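Local atomic coordinates of SmhB (Serratia marcescens, PDB entry 6ZZ5), a protein that probably acts as the B component of Smh, a tripartite alpha-pore-forming toxin, as a soluble protein that goes on to take part in pore formation. Residues 112-117 against 287-292. Residues are numbered along the deposited sequence; the frame is centred on the assembly and turned at random.
With EDO (1,2-ethanediol), chain J; EDO (1,2-ethanediol), chain I.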
ATOM      1  N   LYS A 112       2.519 -25.327  10.954  1.00 21.14           N
ATOM      2  CA  LYS A 112       3.179 -24.421   9.977  1.00 26.40           C
ATOM      3  C   LYS A 112       2.211 -23.259   9.633  1.00 23.79           C
ATOM      4  O   LYS A 112       2.636 -22.080   9.647  1.00 26.63           O
ATOM      5  CB  LYS A 112       3.689 -25.249   8.797  1.00 25.14           C
ATOM      6  CG  LYS A 112       4.446 -24.451   7.738  1.00 31.02           C
ATOM      7  CD  LYS A 112       5.754 -23.849   8.303  1.00 48.71           C
ATOM      8  CE  LYS A 112       6.526 -24.766   9.228  1.00 60.16           C
ATOM      9  NZ  LYS A 112       7.963 -24.817   8.891  1.00 61.44           N
ATOM     10  N   ALA A 113       0.956 -23.531   9.337  1.00 21.11           N
ATOM     11  CA  ALA A 113      -0.058 -22.496   9.065  1.00 23.30           C
ATOM     12  C   ALA A 113      -0.123 -21.534  10.262  1.00 28.72           C
ATOM     13  O   ALA A 113      -0.262 -20.327  10.042  1.00 21.06           O
ATOM     14  CB  ALA A 113      -1.421 -23.079   8.769  1.00 23.84           C
ATOM     15  N   LYS A 114      -0.144 -22.043  11.482  1.00 22.89           N
ATOM     16  CA  LYS A 114      -0.205 -21.193  12.701  1.00 24.58           C
ATOM     17  C   LYS A 114       1.023 -20.276  12.793  1.00 23.38           C
ATOM     18  O   LYS A 114       0.883 -19.138  13.272  1.00 21.19           O
ATOM     19  CB  LYS A 114      -0.268 -22.033  13.966  1.00 28.10           C
ATOM     20  CG  LYS A 114      -1.643 -22.585  14.269  1.00 40.59           C
ATOM     21  CD  LYS A 114      -1.706 -23.353  15.570  1.00 61.65           C
ATOM     22  CE  LYS A 114      -1.703 -24.850  15.340  1.00 75.88           C
ATOM     23  NZ  LYS A 114      -1.604 -25.590  16.617  1.00 88.41           N
ATOM     24  N   GLU A 115       2.195 -20.754  12.396  1.00 17.02           N
ATOM     25  CA  GLU A 115       3.420 -19.936  12.410  1.00 22.36           C
ATOM     26  C   GLU A 115       3.227 -18.821  11.367  1.00 26.05           C
ATOM     27  O   GLU A 115       3.579 -17.671  11.641  1.00 19.81           O
ATOM     28  CB  GLU A 115       4.612 -20.862  12.198  1.00 23.56           C
ATOM     29  CG  GLU A 115       5.924 -20.195  11.961  1.00 35.48           C
ATOM     30  CD  GLU A 115       7.015 -21.172  11.466  1.00 58.73           C
ATOM     31  OE1 GLU A 115       7.113 -22.331  11.982  1.00 35.89           O
ATOM     32  OE2 GLU A 115       7.766 -20.792  10.534  1.00 61.69           O
ATOM     33  N   TYR A 116       2.676 -19.122  10.198  1.00 18.48           N
ATOM     34  CA  TYR A 116       2.481 -18.102   9.131  1.00 17.12           C
ATOM     35  C   TYR A 116       1.405 -17.104   9.578  1.00 20.15           C
ATOM     36  O   TYR A 116       1.521 -15.913   9.300  1.00 20.62           O
ATOM     37  CB  TYR A 116       2.170 -18.749   7.785  1.00 20.97           C
ATOM     38  CG  TYR A 116       3.300 -19.562   7.194  1.00 21.83           C
ATOM     39  CD1 TYR A 116       4.613 -19.284   7.521  1.00 22.84           C
ATOM     40  CD2 TYR A 116       3.064 -20.594   6.298  1.00 23.75           C
ATOM     41  CE1 TYR A 116       5.677 -19.996   6.983  1.00 28.28           C
ATOM     42  CE2 TYR A 116       4.128 -21.323   5.741  1.00 27.86           C
ATOM     43  CZ  TYR A 116       5.433 -20.988   6.052  1.00 31.89           C
ATOM     44  OH  TYR A 116       6.501 -21.699   5.571  1.00 43.88           O
ATOM     45  N   GLN A 117       0.384 -17.585  10.251  1.00 17.75           N
ATOM     46  CA  GLN A 117      -0.673 -16.733  10.824  1.00 20.27           C
ATOM     47  C   GLN A 117      -0.044 -15.749  11.812  1.00 21.23           C
ATOM     48  O   GLN A 117      -0.394 -14.563  11.739  1.00 20.09           O
ATOM     49  CB  GLN A 117      -1.745 -17.568  11.519  1.00 21.68           C
ATOM     50  CG  GLN A 117      -2.833 -16.688  12.093  1.00 23.02           C
ATOM     51  CD  GLN A 117      -3.951 -17.506  12.676  1.00 30.70           C
ATOM     52  OE1 GLN A 117      -4.100 -18.702  12.388  1.00 29.35           O
ATOM     53  NE2 GLN A 117      -4.769 -16.838  13.464  1.00 26.64           N
ATOM     54  N   SER A 287      -8.764 -18.487   9.204  1.00 18.24           N
ATOM     55  CA  SER A 287      -9.797 -19.401   8.649  1.00 22.28           C
ATOM     56  C   SER A 287      -9.102 -20.692   8.212  1.00 25.07           C
ATOM     57  O   SER A 287      -9.677 -21.753   8.422  1.00 21.20           O
ATOM     58  CB  SER A 287     -10.622 -18.798   7.565  1.00 23.40           C
ATOM     59  OG  SER A 287      -9.869 -18.650   6.367  1.00 29.74           O
ATOM     60  N   LEU A 288      -7.903 -20.597   7.644  1.00 17.31           N
ATOM     61  CA  LEU A 288      -7.130 -21.764   7.189  1.00 18.64           C
ATOM     62  C   LEU A 288      -6.685 -22.574   8.419  1.00 20.83           C
ATOM     63  O   LEU A 288      -6.934 -23.782   8.429  1.00 18.37           O
ATOM     64  CB  LEU A 288      -5.945 -21.327   6.320  1.00 20.52           C
ATOM     65  CG  LEU A 288      -5.009 -22.447   5.885  1.00 17.93           C
ATOM     66  CD1 LEU A 288      -5.798 -23.381   4.939  1.00 23.90           C
ATOM     67  CD2 LEU A 288      -3.762 -21.893   5.228  1.00 18.27           C
ATOM     68  N   THR A 289      -6.056 -21.972   9.421  1.00 17.36           N
ATOM     69  CA  THR A 289      -5.572 -22.731  10.614  1.00 20.78           C
ATOM     70  C   THR A 289      -6.750 -23.382  11.353  1.00 23.15           C
ATOM     71  O   THR A 289      -6.627 -24.549  11.762  1.00 22.59           O
ATOM     72  CB  THR A 289      -4.715 -21.858  11.526  1.00 21.41           C
ATOM     73  OG1 THR A 289      -5.537 -20.758  11.875  1.00 31.85           O
ATOM     74  CG2 THR A 289      -3.488 -21.348  10.831  1.00 19.20           C
ATOM     75  N   SER A 290      -7.851 -22.667  11.486  1.00 22.61           N
ATOM     76  CA  SER A 290      -9.091 -23.187  12.116  0.50 26.08           C
ATOM     77  C   SER A 290      -9.570 -24.429  11.367  1.00 29.10           C
ATOM     78  O   SER A 290      -9.931 -25.437  12.041  1.00 23.43           O
ATOM     79  CB  SER A 290     -10.171 -22.159  12.149  0.50 22.46           C
ATOM     80  OG  SER A 290      -9.907 -21.217  13.154  0.50 23.44           O
ATOM     81  N   GLU A 291      -9.581 -24.361  10.035  1.00 24.85           N
ATOM     82  CA  GLU A 291      -9.997 -25.534   9.246  1.00 21.67           C
ATOM     83  C   GLU A 291      -9.038 -26.700   9.542  1.00 21.01           C
ATOM     84  O   GLU A 291      -9.530 -27.855   9.783  1.00 21.98           O
ATOM     85  CB  GLU A 291     -10.103 -25.246   7.755  1.00 23.05           C
ATOM     86  CG  GLU A 291     -10.675 -26.449   7.023  1.00 33.85           C
ATOM     87  CD  GLU A 291     -10.925 -26.403   5.516  1.00 54.76           C
ATOM     88  OE1 GLU A 291     -11.099 -25.296   4.935  1.00 42.83           O
ATOM     89  OE2 GLU A 291     -10.973 -27.510   4.914  1.00 49.83           O
ATOM     90  N   LEU A 292      -7.740 -26.482   9.461  1.00 16.91           N
ATOM     91  CA  LEU A 292      -6.774 -27.599   9.576  1.00 20.45           C
ATOM     92  C   LEU A 292      -6.861 -28.199  10.975  1.00 20.82           C
ATOM     93  O   LEU A 292      -6.730 -29.444  11.103  1.00 22.09           O
ATOM     94  CB  LEU A 292      -5.362 -27.073   9.299  1.00 17.55           C
ATOM     95  CG  LEU A 292      -5.133 -26.658   7.857  1.00 20.72           C
ATOM     96  CD1 LEU A 292      -3.793 -25.943   7.773  1.00 17.98           C
ATOM     97  CD2 LEU A 292      -5.114 -27.911   6.970  1.00 20.09           C
TER
HETATM   98  C1  EDO J 408     -13.365 -26.341   1.246  1.00 54.23           C
HETATM   99  O1  EDO J 408     -12.871 -25.375   0.330  1.00 48.94           O
HETATM  100  C2  EDO J 408     -12.891 -26.046   2.607  1.00 60.12           C
HETATM  101  O2  EDO J 408     -11.583 -25.497   2.577  1.00 46.40           O
HETATM  102  C1  EDO I 407      -7.979 -28.032   2.845  1.00 41.36           C
HETATM  103  O1  EDO I 407      -9.257 -27.630   2.381  1.00 53.87           O
HETATM  104  C2  EDO I 407      -7.267 -26.923   3.511  1.00 42.26           C
HETATM  105  O2  EDO I 407      -7.030 -25.845   2.625  1.00 43.02           O
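Thr-289 uses both its branches on the facing helix: OG1 donates a short hydrogen bond of 2.6 Å to Gln-117 OE1, while the methyl CG2 wedges to 3.4 Å against Ala-113 CB, tighter than usual for two carbons. The site lies in the long helical bundle of this HBL-family toxin, where helices 99-151 and 252-300 run nearly antiparallel, their local axes 9.1 Å apart at 159°. With Ala-113 CA and Thr-289 CA only 5.7 Å apart, there is room for little more than alanine's single methyl; Thr-289 CG2 also sits 3.5 Å from Lys-114 N. Leu-292 CD1, 3.8 Å from Ala-113 CB, continues the apolar strip, and both Leu-288 and Leu-292 lean on Tyr-82 of helix 44-92. A long, flexible glutamine can span the gap: with CG anti to the backbone N and the chain extended, the amide of Gln-117 reaches Thr-289. Gln-117 NE2 hydrogen-bonds to Asp-286 OD1, so both ends of the amide are gripped by helix 252-300, fixing its rotation. The carbonyls of Trp-285 and Asp-286 compete for the hydroxyl's single proton; OG1 of Thr-289 approaches Gln-117 OE1 at 153° to the C=O bond, a little out of the amide plane.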